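Local coordinates for protein enoyl-CoA hydratase carB homologue (Streptomyces cattleya, PDB 5O34) that probably acts as a crotonase-family lyase in the biosynthesis of the antibiotic thienamycin, as a homologue of the carbapenem enzyme CarB, at residues A86-R91 / I138-I143; C92-G97 / R232-A237; A145-A150 / L165-A170; Y149-G154 / R171-E176. One frame throughout, in Å; residues are numbered along the deposited sequence.

Contact 1: A86-R91 / I138-I143; sequences ADEKVR and ISKPVI
D87, just past the end of helix 71-86, turns its backbone carbonyl to the amine of K140: O lies 2.8 Å from NZ, but at an angle too poor for a hydrogen bond. Its carboxylate serves its own turn instead. OD1 accepts from the backbone N of K89, on the anti side but well out of the carboxylate plane, an Asx turn that suits aspartate's short reach, and V90 N bonds back to D87 O in a type I beta turn. E88 starts off away from the other segment, but bends at chi2 (47°) and brings OE1 to 4.0 Å from K140 NZ, opposite charges too far apart for a salt bridge. V90 supplies the main link: its O accepts from K140 NZ at 2.9 Å, with the nitrogen tilted 33° from the carbonyl plane. K140 reaches it through a chain bent at chi2 and chi4, and CD and CE also lie against the same oxygen. R91 turns its side chain away, NE bonding to S241 O, while its own O rests 3.3 Å from P141 CD. The amine of K140 also donates to L84 O at the end of the helix. A buried ammonium is thus held by backbone carbonyls, with E88 near enough that its charge would probably steady it, and the helix end is tied to the loop that leads into strand 142-146.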
loop_
_atom_site.group_PDB
_atom_site.type_symbol
_atom_site.label_atom_id
_atom_site.label_comp_id
_atom_site.label_asym_id
_atom_site.label_seq_id
_atom_site.Cartn_x
_atom_site.Cartn_y
_atom_site.Cartn_z
ATOM N N ALA A 86 9.998 22.352 -18.304
ATOM C CA ALA A 86 11.098 23.075 -18.943
ATOM C C ALA A 86 11.296 24.490 -18.372
ATOM O O ALA A 86 12.438 24.902 -18.182
ATOM C CB ALA A 86 10.885 23.130 -20.449
ATOM N N ASP A 87 10.194 25.222 -18.093
ATOM C CA ASP A 87 10.226 26.590 -17.560
ATOM C C ASP A 87 10.711 26.638 -16.103
ATOM O O ASP A 87 9.984 26.218 -15.199
ATOM C CB ASP A 87 8.843 27.259 -17.716
ATOM C CG ASP A 87 8.769 28.763 -17.457
ATOM O OD1 ASP A 87 9.695 29.310 -16.810
ATOM O OD2 ASP A 87 7.764 29.388 -17.871
ATOM N N GLU A 88 11.918 27.204 -15.872
ATOM C CA GLU A 88 12.499 27.297 -14.530
ATOM C C GLU A 88 11.806 28.351 -13.633
ATOM O O GLU A 88 11.996 28.331 -12.411
ATOM C CB GLU A 88 14.033 27.478 -14.577
ATOM C CG GLU A 88 14.777 27.249 -13.254
ATOM C CD GLU A 88 14.493 26.028 -12.377
ATOM O OE1 GLU A 88 13.439 25.369 -12.538
ATOM O OE2 GLU A 88 15.323 25.766 -11.477
ATOM N N LYS A 89 10.940 29.202 -14.208
ATOM C CA LYS A 89 10.177 30.168 -13.411
ATOM C C LYS A 89 8.984 29.485 -12.688
ATOM O O LYS A 89 8.427 30.059 -11.754
ATOM C CB LYS A 89 9.740 31.374 -14.256
ATOM C CG LYS A 89 10.908 32.272 -14.655
ATOM C CD LYS A 89 10.467 33.443 -15.512
ATOM C CE LYS A 89 11.632 34.341 -15.858
ATOM N NZ LYS A 89 11.243 35.417 -16.806
ATOM N N VAL A 90 8.641 28.238 -13.100
ATOM C CA VAL A 90 7.570 27.408 -12.535
ATOM C C VAL A 90 8.159 26.457 -11.475
ATOM O O VAL A 90 9.139 25.755 -11.748
ATOM C CB VAL A 90 6.809 26.629 -13.652
ATOM C CG1 VAL A 90 5.765 25.673 -13.072
ATOM C CG2 VAL A 90 6.161 27.586 -14.649
ATOM N N ARG A 91 7.568 26.449 -10.270
ATOM C CA ARG A 91 7.996 25.579 -9.173
ATOM C C ARG A 91 6.884 24.632 -8.705
ATOM O O ARG A 91 7.184 23.576 -8.147
ATOM C CB ARG A 91 8.609 26.376 -8.018
ATOM C CG ARG A 91 10.081 26.703 -8.277
ATOM C CD ARG A 91 10.753 27.543 -7.191
ATOM N NE ARG A 91 10.020 28.768 -6.867
ATOM C CZ ARG A 91 9.974 29.860 -7.626
ATOM N NH1 ARG A 91 10.604 29.893 -8.796
ATOM N NH2 ARG A 91 9.283 30.919 -7.232
ATOM N N ILE A 138 7.407 14.259 -14.582
ATOM C CA ILE A 138 7.967 15.630 -14.546
ATOM C C ILE A 138 8.573 15.940 -13.163
ATOM O O ILE A 138 8.172 15.330 -12.170
ATOM C CB ILE A 138 7.005 16.759 -15.049
ATOM C CG1 ILE A 138 5.732 16.918 -14.172
ATOM C CG2 ILE A 138 6.644 16.584 -16.536
ATOM C CD1 ILE A 138 5.278 18.403 -14.034
ATOM N N SER A 139 9.572 16.836 -13.110
ATOM C CA SER A 139 10.261 17.177 -11.864
ATOM C C SER A 139 9.462 18.118 -10.929
ATOM O O SER A 139 9.807 18.236 -9.751
ATOM C CB SER A 139 11.649 17.743 -12.158
ATOM O OG SER A 139 11.586 19.107 -12.545
ATOM N N LYS A 140 8.408 18.772 -11.452
ATOM C CA LYS A 140 7.574 19.715 -10.700
ATOM C C LYS A 140 6.389 19.026 -10.000
ATOM O O LYS A 140 5.685 18.244 -10.652
ATOM C CB LYS A 140 7.017 20.828 -11.633
ATOM C CG LYS A 140 7.983 21.388 -12.688
ATOM C CD LYS A 140 9.059 22.280 -12.079
ATOM C CE LYS A 140 10.151 22.596 -13.064
ATOM N NZ LYS A 140 9.881 23.870 -13.761
ATOM N N PRO A 141 6.079 19.371 -8.723
ATOM C CA PRO A 141 4.892 18.790 -8.076
ATOM C C PRO A 141 3.619 19.315 -8.723
ATOM O O PRO A 141 3.575 20.455 -9.183
ATOM C CB PRO A 141 4.993 19.269 -6.621
ATOM C CG PRO A 141 6.369 19.739 -6.461
ATOM C CD PRO A 141 6.781 20.277 -7.797
ATOM N N VAL A 142 2.597 18.463 -8.778
ATOM C CA VAL A 142 1.310 18.781 -9.387
ATOM C C VAL A 142 0.215 18.590 -8.342
ATOM O O VAL A 142 0.140 17.534 -7.715
ATOM C CB VAL A 142 1.047 17.931 -10.667
ATOM C CG1 VAL A 142 -0.193 18.415 -11.409
ATOM C CG2 VAL A 142 2.262 17.931 -11.596
ATOM N N ILE A 143 -0.640 19.609 -8.169
ATOM C CA ILE A 143 -1.770 19.579 -7.242
ATOM C C ILE A 143 -3.048 19.473 -8.045
ATOM O O ILE A 143 -3.271 20.301 -8.908
ATOM C CB ILE A 143 -1.809 20.824 -6.310
ATOM C CG1 ILE A 143 -0.542 20.933 -5.447
ATOM C CG2 ILE A 143 -3.086 20.847 -5.442
ATOM C CD1 ILE A 143 -0.335 22.320 -4.852
#

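Contact 2: C92-G97 / R232-A237; sequences CVVLYG and RALELA
V94 presents both its methyls to helix 232-237, which runs nearly antiparallel to strand 92-96, at 165°, with the two axes 9.0 Å apart. The branch sits like a fork across one helical turn: CG1, anti to the backbone N (chi1 178°), meets A233 CB at 4.1 Å, and CG2, on the side of the backbone N, presses on A237 CB at 3.7 Å. A233 and A237 are one turn apart and both direct their methyls at the strand, so that small residues let the helix come close while the beta-branched valine has one methyl to set against each. CG2 is also approached by CD2 of L234, whose side chain leaves the helix at its flank and curls its end back, reaching 4.4 Å. Two residues earlier on the same face of the strand, C92 lies against the last turn of the segment. Its CB is 3.8 Å from A237 O, and SG, swung anti to the backbone N (chi1 -160°), comes to 4.2 Å from A237 CB. Cysteine is compact enough to lie beneath the helix backbone here, where the two backbones come nearest, by their CA atoms. I143 of the neighbouring strand extends the same apolar layer, touching C92, L236 and A237. R232 takes no part here; its NE forms a salt bridge with E222. Everything that meets between strand and helix is apolar apart from the carbonyl of A237, so the helix is held on this face of the crotonase core sheet by close-fitting hydrophobic contact.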
loop_
_atom_site.group_PDB
_atom_site.type_symbol
_atom_site.label_atom_id
_atom_site.label_comp_id
_atom_site.label_asym_id
_atom_site.label_seq_id
_atom_site.Cartn_x
_atom_site.Cartn_y
_atom_site.Cartn_z
ATOM N N CYS A 92 5.614 24.981 -8.988
ATOM C CA CYS A 92 4.448 24.159 -8.667
ATOM C C CYS A 92 3.356 24.323 -9.712
ATOM O O CYS A 92 3.173 25.416 -10.245
ATOM C CB CYS A 92 3.924 24.445 -7.262
ATOM S SG CYS A 92 2.878 23.122 -6.578
ATOM N N VAL A 93 2.622 23.229 -9.991
ATOM C CA VAL A 93 1.516 23.168 -10.958
ATOM C C VAL A 93 0.206 22.839 -10.223
ATOM O O VAL A 93 0.198 21.968 -9.354
ATOM C CB VAL A 93 1.788 22.112 -12.065
ATOM C CG1 VAL A 93 0.697 22.110 -13.123
ATOM C CG2 VAL A 93 3.166 22.296 -12.699
ATOM N N VAL A 94 -0.897 23.529 -10.584
ATOM C CA VAL A 94 -2.223 23.287 -10.031
ATOM C C VAL A 94 -3.161 22.948 -11.189
ATOM O O VAL A 94 -3.403 23.793 -12.050
ATOM C CB VAL A 94 -2.766 24.464 -9.158
ATOM C CG1 VAL A 94 -4.179 24.176 -8.636
ATOM C CG2 VAL A 94 -1.828 24.775 -8.000
ATOM N N LEU A 95 -3.658 21.702 -11.219
ATOM C CA LEU A 95 -4.639 21.207 -12.178
ATOM C C LEU A 95 -5.997 21.432 -11.541
ATOM O O LEU A 95 -6.237 20.985 -10.416
ATOM C CB LEU A 95 -4.433 19.718 -12.469
ATOM C CG LEU A 95 -3.797 19.353 -13.801
ATOM C CD1 LEU A 95 -3.633 17.848 -13.909
ATOM C CD2 LEU A 95 -4.618 19.885 -14.983
ATOM N N TYR A 96 -6.867 22.163 -12.238
ATOM C CA TYR A 96 -8.163 22.563 -11.712
ATOM C C TYR A 96 -9.279 22.357 -12.729
ATOM O O TYR A 96 -9.142 22.735 -13.897
ATOM C CB TYR A 96 -8.035 24.022 -11.247
ATOM C CG TYR A 96 -9.268 24.680 -10.679
ATOM C CD1 TYR A 96 -9.842 24.223 -9.498
ATOM C CD2 TYR A 96 -9.775 25.847 -11.240
ATOM C CE1 TYR A 96 -10.955 24.854 -8.945
ATOM C CE2 TYR A 96 -10.874 26.498 -10.689
ATOM C CZ TYR A 96 -11.463 25.998 -9.539
ATOM O OH TYR A 96 -12.558 26.626 -8.999
ATOM N N GLY A 97 -10.348 21.709 -12.276
ATOM C CA GLY A 97 -11.513 21.395 -13.096
ATOM C C GLY A 97 -12.444 22.562 -13.365
ATOM O O GLY A 97 -13.139 22.575 -14.386
ATOM N N ARG A 232 -7.153 27.234 -0.915
ATOM C CA ARG A 232 -6.315 26.234 -0.266
ATOM C C ARG A 232 -5.307 25.675 -1.288
ATOM O O ARG A 232 -4.120 25.583 -0.975
ATOM C CB ARG A 232 -7.199 25.150 0.387
ATOM C CG ARG A 232 -6.476 24.115 1.251
ATOM C CD ARG A 232 -5.407 24.657 2.181
ATOM N NE ARG A 232 -4.480 23.588 2.553
ATOM C CZ ARG A 232 -3.218 23.771 2.927
ATOM N NH1 ARG A 232 -2.702 24.995 2.978
ATOM N NH2 ARG A 232 -2.460 22.732 3.246
ATOM N N ALA A 233 -5.763 25.414 -2.530
ATOM C CA ALA A 233 -4.907 24.924 -3.620
ATOM C C ALA A 233 -3.726 25.864 -3.877
ATOM O O ALA A 233 -2.577 25.412 -3.896
ATOM C CB ALA A 233 -5.724 24.731 -4.889
ATOM N N LEU A 234 -4.000 27.179 -3.973
ATOM C CA LEU A 234 -2.981 28.202 -4.217
ATOM C C LEU A 234 -2.128 28.487 -2.993
ATOM O O LEU A 234 -0.938 28.763 -3.146
ATOM C CB LEU A 234 -3.595 29.478 -4.804
ATOM C CG LEU A 234 -4.519 29.262 -6.017
ATOM C CD1 LEU A 234 -5.240 30.513 -6.381
ATOM C CD2 LEU A 234 -3.789 28.641 -7.205
ATOM N N GLU A 235 -2.703 28.361 -1.779
ATOM C CA GLU A 235 -1.943 28.523 -0.528
ATOM C C GLU A 235 -0.916 27.387 -0.434
ATOM O O GLU A 235 0.254 27.649 -0.150
ATOM C CB GLU A 235 -2.868 28.525 0.705
ATOM C CG GLU A 235 -2.121 28.670 2.023
ATOM C CD GLU A 235 -2.936 28.668 3.304
ATOM O OE1 GLU A 235 -4.183 28.545 3.239
ATOM O OE2 GLU A 235 -2.313 28.796 4.383
ATOM N N LEU A 236 -1.348 26.140 -0.718
ATOM C CA LEU A 236 -0.450 24.983 -0.713
ATOM C C LEU A 236 0.589 25.087 -1.836
ATOM O O LEU A 236 1.766 24.804 -1.594
ATOM C CB LEU A 236 -1.221 23.646 -0.763
ATOM C CG LEU A 236 -0.378 22.354 -0.854
ATOM C CD1 LEU A 236 0.525 22.163 0.368
ATOM C CD2 LEU A 236 -1.262 21.165 -1.048
ATOM N N ALA A 237 0.164 25.533 -3.037
ATOM C CA ALA A 237 1.068 25.744 -4.181
ATOM C C ALA A 237 2.166 26.755 -3.827
ATOM O O ALA A 237 3.328 26.538 -4.166
ATOM C CB ALA A 237 0.285 26.217 -5.388
#

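Contact 3: A145-A150 / L165-A170; sequences AIDGYA and LGSEQA
The carboxylate of D147 is the flat group that crosses this contact, and S167 OG reaches it from above: the hydroxyl donates to OD1 at 2.9 Å, 36° out of the carboxylate plane. S167 places OG between its backbone N and carbonyl carbon (chi1 76°), where the same oxygen can also accept from Q169 N and close an ST turn. Serine suits the site because one small hydroxyl can give and receive at once. Q169 CB lies 3.5 Å from D147 O, while its amide end leads away. Before these turns the strands pair in parallel, A145 beside L165 and I146 beside G166. I146 N donates to L165 O at 2.8 Å, very straight at 176°, and I146 O accepts from S167 N. I146 CG2 extends the contact to A170 CB, 4.1 Å away, on the face of the sheet that G166 leaves without a side chain; glycine suits this place because A170 CB packs close to it. Past the turn, A170 CA makes a C-H contact of 3.3 Å with G148 O. Here both segments leave the large sheet of the crotonase fold, strands 142-146 and 163-167, for the small one, 149-151 and 171-173. The aspartate-serine bond bridges the two segments just where the regular strand pairing ends, and the turn probably restrains the hydroxyl that meets the carboxylate.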
loop_
_atom_site.group_PDB
_atom_site.type_symbol
_atom_site.label_atom_id
_atom_site.label_comp_id
_atom_site.label_asym_id
_atom_site.label_seq_id
_atom_site.Cartn_x
_atom_site.Cartn_y
_atom_site.Cartn_z
ATOM N N ALA A 145 -7.080 19.870 -7.939
ATOM C CA ALA A 145 -8.133 20.525 -7.152
ATOM C C ALA A 145 -9.489 20.101 -7.719
ATOM O O ALA A 145 -9.844 20.458 -8.841
ATOM C CB ALA A 145 -7.960 22.033 -7.188
ATOM N N ILE A 146 -10.188 19.242 -6.962
ATOM C CA ILE A 146 -11.444 18.586 -7.337
ATOM C C ILE A 146 -12.655 19.203 -6.593
ATOM O O ILE A 146 -12.704 19.180 -5.362
ATOM C CB ILE A 146 -11.286 17.040 -7.142
ATOM C CG1 ILE A 146 -9.949 16.536 -7.761
ATOM C CG2 ILE A 146 -12.474 16.274 -7.720
ATOM C CD1 ILE A 146 -9.494 15.078 -7.424
ATOM N N ASP A 147 -13.595 19.799 -7.353
ATOM C CA ASP A 147 -14.811 20.447 -6.825
ATOM C C ASP A 147 -16.080 19.690 -7.184
ATOM O O ASP A 147 -17.181 20.104 -6.811
ATOM C CB ASP A 147 -14.940 21.906 -7.312
ATOM C CG ASP A 147 -15.623 22.864 -6.329
ATOM O OD1 ASP A 147 -16.394 22.391 -5.458
ATOM O OD2 ASP A 147 -15.388 24.079 -6.429
ATOM N N GLY A 148 -15.930 18.593 -7.905
ATOM C CA GLY A 148 -17.069 17.787 -8.302
ATOM C C GLY A 148 -16.682 16.357 -8.560
ATOM O O GLY A 148 -15.786 15.815 -7.913
ATOM N N TYR A 149 -17.361 15.747 -9.509
ATOM C CA TYR A 149 -17.112 14.383 -9.924
ATOM C C TYR A 149 -15.732 14.205 -10.586
ATOM O O TYR A 149 -15.303 15.042 -11.380
ATOM C CB TYR A 149 -18.206 13.933 -10.887
ATOM C CG TYR A 149 -19.440 13.368 -10.224
ATOM C CD1 TYR A 149 -20.493 14.197 -9.841
ATOM C CD2 TYR A 149 -19.596 11.995 -10.058
ATOM C CE1 TYR A 149 -21.661 13.673 -9.283
ATOM C CE2 TYR A 149 -20.762 11.457 -9.516
ATOM C CZ TYR A 149 -21.791 12.299 -9.123
ATOM O OH TYR A 149 -22.935 11.763 -8.574
ATOM N N ALA A 150 -15.050 13.109 -10.232
ATOM C CA ALA A 150 -13.779 12.650 -10.795
ATOM C C ALA A 150 -14.056 11.177 -11.110
ATOM O O ALA A 150 -14.103 10.332 -10.211
ATOM C CB ALA A 150 -12.653 12.803 -9.775
ATOM N N LEU A 165 -6.668 17.636 -3.679
ATOM C CA LEU A 165 -7.461 18.465 -2.790
ATOM C C LEU A 165 -8.898 18.419 -3.267
ATOM O O LEU A 165 -9.192 18.757 -4.418
ATOM C CB LEU A 165 -6.907 19.886 -2.790
ATOM C CG LEU A 165 -7.552 20.902 -1.854
ATOM C CD1 LEU A 165 -7.314 20.556 -0.388
ATOM C CD2 LEU A 165 -7.014 22.269 -2.137
ATOM N N GLY A 166 -9.772 17.940 -2.392
ATOM C CA GLY A 166 -11.179 17.807 -2.717
ATOM C C GLY A 166 -12.075 18.742 -1.936
ATOM O O GLY A 166 -11.803 19.042 -0.770
ATOM N N SER A 167 -13.144 19.215 -2.587
ATOM C CA SER A 167 -14.173 20.008 -1.924
ATOM C C SER A 167 -15.107 18.952 -1.316
ATOM O O SER A 167 -15.047 17.786 -1.726
ATOM C CB SER A 167 -14.933 20.870 -2.929
ATOM O OG SER A 167 -15.869 20.124 -3.693
ATOM N N GLU A 168 -15.985 19.328 -0.380
ATOM C CA GLU A 168 -16.882 18.312 0.173
ATOM C C GLU A 168 -17.985 17.885 -0.845
ATOM O O GLU A 168 -18.760 16.970 -0.561
ATOM C CB GLU A 168 -17.424 18.721 1.543
ATOM C CG GLU A 168 -16.458 18.322 2.658
ATOM C CD GLU A 168 -15.988 19.420 3.601
ATOM O OE1 GLU A 168 -14.837 19.329 4.089
ATOM O OE2 GLU A 168 -16.778 20.350 3.886
ATOM N N GLN A 169 -17.945 18.462 -2.066
ATOM C CA GLN A 169 -18.816 18.143 -3.205
ATOM C C GLN A 169 -18.127 17.106 -4.116
ATOM O O GLN A 169 -18.762 16.570 -5.036
ATOM C CB GLN A 169 -19.145 19.418 -4.027
ATOM C CG GLN A 169 -20.066 20.429 -3.331
ATOM C CD GLN A 169 -21.426 19.866 -2.981
ATOM O OE1 GLN A 169 -21.681 19.460 -1.841
ATOM N NE2 GLN A 169 -22.339 19.852 -3.949
ATOM N N ALA A 170 -16.823 16.842 -3.865
ATOM C CA ALA A 170 -16.034 15.884 -4.639
ATOM C C ALA A 170 -16.572 14.472 -4.451
ATOM O O ALA A 170 -16.844 14.050 -3.327
ATOM C CB ALA A 170 -14.560 15.957 -4.254
#

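Contact 4: Y149-G154 / R171-E176; sequences YAIGVG and RLVMPE
R171 and Y149 lie side by side and point the same way. CB of R171 sits over one face of the Y149 ring, 4.2 Å from its centroid and 11° off the normal, a CH-pi contact, with V173 CG2 meeting the ring's edge near its plane. Arginine suits this post: beyond CB, lying over the ring, the chain bends at chi3 to take its guanidinium to E208 in a salt bridge, ring and guanidinium planes 65° apart. E208 also receives a weak hydrogen bond from Y149 OH. Strands 149-151 and 171-173 form part of the small sheet of the crotonase fold: A150 N donates to R171 O at 3.0 Å, V173 N to A150 O, and G152 N to V173 O. At the far end G152 heads into helix 152-158 with positive phi (40°), a conformation easy for glycine; in crotonases this helix start commonly gives the oxyanion hole a backbone N-H, as it probably does here. With no side chain there, E176 can bend at chi2 and bring OE2 to 3.3 Å from G152 CA. The side chains of I151 and P175 cross at about a right angle, I151 CG2 3.6 Å from P175 CD.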
loop_
_atom_site.group_PDB
_atom_site.type_symbol
_atom_site.label_atom_id
_atom_site.label_comp_id
_atom_site.label_asym_id
_atom_site.label_seq_id
_atom_site.Cartn_x
_atom_site.Cartn_y
_atom_site.Cartn_z
ATOM N N TYR A 149 -17.361 15.747 -9.509
ATOM C CA TYR A 149 -17.112 14.383 -9.924
ATOM C C TYR A 149 -15.732 14.205 -10.586
ATOM O O TYR A 149 -15.303 15.042 -11.380
ATOM C CB TYR A 149 -18.206 13.933 -10.887
ATOM C CG TYR A 149 -19.440 13.368 -10.224
ATOM C CD1 TYR A 149 -20.493 14.197 -9.841
ATOM C CD2 TYR A 149 -19.596 11.995 -10.058
ATOM C CE1 TYR A 149 -21.661 13.673 -9.283
ATOM C CE2 TYR A 149 -20.762 11.457 -9.516
ATOM C CZ TYR A 149 -21.791 12.299 -9.123
ATOM O OH TYR A 149 -22.935 11.763 -8.574
ATOM N N ALA A 150 -15.050 13.109 -10.232
ATOM C CA ALA A 150 -13.779 12.650 -10.795
ATOM C C ALA A 150 -14.056 11.177 -11.110
ATOM O O ALA A 150 -14.103 10.332 -10.211
ATOM C CB ALA A 150 -12.653 12.803 -9.775
ATOM N N ILE A 151 -14.386 10.912 -12.376
ATOM C CA ILE A 151 -14.787 9.606 -12.912
ATOM C C ILE A 151 -13.760 9.093 -13.946
ATOM O O ILE A 151 -13.191 9.897 -14.690
ATOM C CB ILE A 151 -16.213 9.733 -13.541
ATOM C CG1 ILE A 151 -17.241 10.355 -12.560
ATOM C CG2 ILE A 151 -16.730 8.403 -14.106
ATOM C CD1 ILE A 151 -18.556 10.854 -13.243
ATOM N N GLY A 152 -13.570 7.767 -13.992
ATOM C CA GLY A 152 -12.687 7.067 -14.925
ATOM C C GLY A 152 -11.356 7.735 -15.201
ATOM O O GLY A 152 -10.513 7.850 -14.298
ATOM N N VAL A 153 -11.185 8.219 -16.455
ATOM C CA VAL A 153 -9.981 8.904 -16.948
ATOM C C VAL A 153 -9.703 10.179 -16.143
ATOM O O VAL A 153 -8.537 10.479 -15.861
ATOM C CB VAL A 153 -10.027 9.136 -18.493
ATOM C CG1 VAL A 153 -8.850 9.980 -18.984
ATOM C CG2 VAL A 153 -10.062 7.800 -19.242
ATOM N N GLY A 154 -10.772 10.875 -15.741
ATOM C CA GLY A 154 -10.693 12.080 -14.920
ATOM C C GLY A 154 -10.030 11.789 -13.589
ATOM O O GLY A 154 -9.058 12.455 -13.213
ATOM N N ARG A 171 -16.810 13.783 -5.573
ATOM C CA ARG A 171 -17.307 12.410 -5.607
ATOM C C ARG A 171 -16.425 11.616 -6.579
ATOM O O ARG A 171 -16.231 12.030 -7.719
ATOM C CB ARG A 171 -18.814 12.363 -5.930
ATOM C CG ARG A 171 -19.653 12.906 -4.767
ATOM C CD ARG A 171 -21.155 12.890 -4.988
ATOM N NE ARG A 171 -21.718 11.545 -4.851
ATOM C CZ ARG A 171 -22.062 10.973 -3.697
ATOM N NH1 ARG A 171 -21.893 11.618 -2.547
ATOM N NH2 ARG A 171 -22.566 9.745 -3.683
ATOM N N LEU A 172 -15.799 10.536 -6.085
ATOM C CA LEU A 172 -14.838 9.725 -6.850
ATOM C C LEU A 172 -15.449 8.384 -7.290
ATOM O O LEU A 172 -16.079 7.717 -6.472
ATOM C CB LEU A 172 -13.574 9.525 -5.987
ATOM C CG LEU A 172 -12.501 10.650 -5.961
ATOM C CD1 LEU A 172 -13.058 12.038 -5.675
ATOM C CD2 LEU A 172 -11.468 10.373 -4.926
ATOM N N VAL A 173 -15.320 8.020 -8.591
ATOM C CA VAL A 173 -15.906 6.803 -9.147
ATOM C C VAL A 173 -14.969 6.187 -10.174
ATOM O O VAL A 173 -14.327 6.875 -10.966
ATOM C CB VAL A 173 -17.327 7.034 -9.788
ATOM C CG1 VAL A 173 -18.249 5.830 -9.598
ATOM C CG2 VAL A 173 -18.000 8.314 -9.286
ATOM N N MET A 174 -14.970 4.840 -10.181
ATOM C CA MET A 174 -14.286 4.013 -11.162
ATOM C C MET A 174 -15.378 3.057 -11.699
ATOM O O MET A 174 -15.363 1.891 -11.329
ATOM C CB MET A 174 -13.103 3.220 -10.558
ATOM C CG MET A 174 -11.780 3.920 -10.675
ATOM S SD MET A 174 -11.284 4.400 -12.317
ATOM C CE MET A 174 -9.898 4.995 -11.902
ATOM N N PRO A 175 -16.405 3.563 -12.454
ATOM C CA PRO A 175 -17.473 2.672 -12.967
ATOM C C PRO A 175 -17.194 1.847 -14.253
ATOM O O PRO A 175 -18.138 1.266 -14.792
ATOM C CB PRO A 175 -18.634 3.649 -13.189
ATOM C CG PRO A 175 -17.970 4.894 -13.629
ATOM C CD PRO A 175 -16.585 4.942 -12.977
ATOM N N GLU A 176 -15.941 1.815 -14.750
ATOM C CA GLU A 176 -15.517 1.076 -15.956
ATOM C C GLU A 176 -16.247 -0.255 -16.211
ATOM O O GLU A 176 -16.704 -0.483 -17.338
ATOM C CB GLU A 176 -13.998 0.838 -15.960
ATOM C CG GLU A 176 -13.204 1.980 -16.563
ATOM C CD GLU A 176 -12.894 3.155 -15.656
ATOM O OE1 GLU A 176 -13.501 3.256 -14.565
ATOM O OE2 GLU A 176 -12.047 3.988 -16.053
#

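In the fold
From the N terminus, the chain leaves helix 71-86 through the first segment of contact 1 and enters strand 92-96, the first segment of contact 2. Contact 1 closes at 138-143, after helix 120-137, and so crosses contact 2, whose loop closes only at helix 229-242. The two meet within the core sheet, where I143 pairs with V93 and L95. Contacts 3 and 4 nest inside the loop of contact 2 and share Y149 and A150; both open within 145-154 and close, after helix 152-158, at 165-170 and 171-176. Contact 3 touches contact 2 through A145 and L165; contact 4 continues into the small sheet, about 26 Å between centres from contact 1.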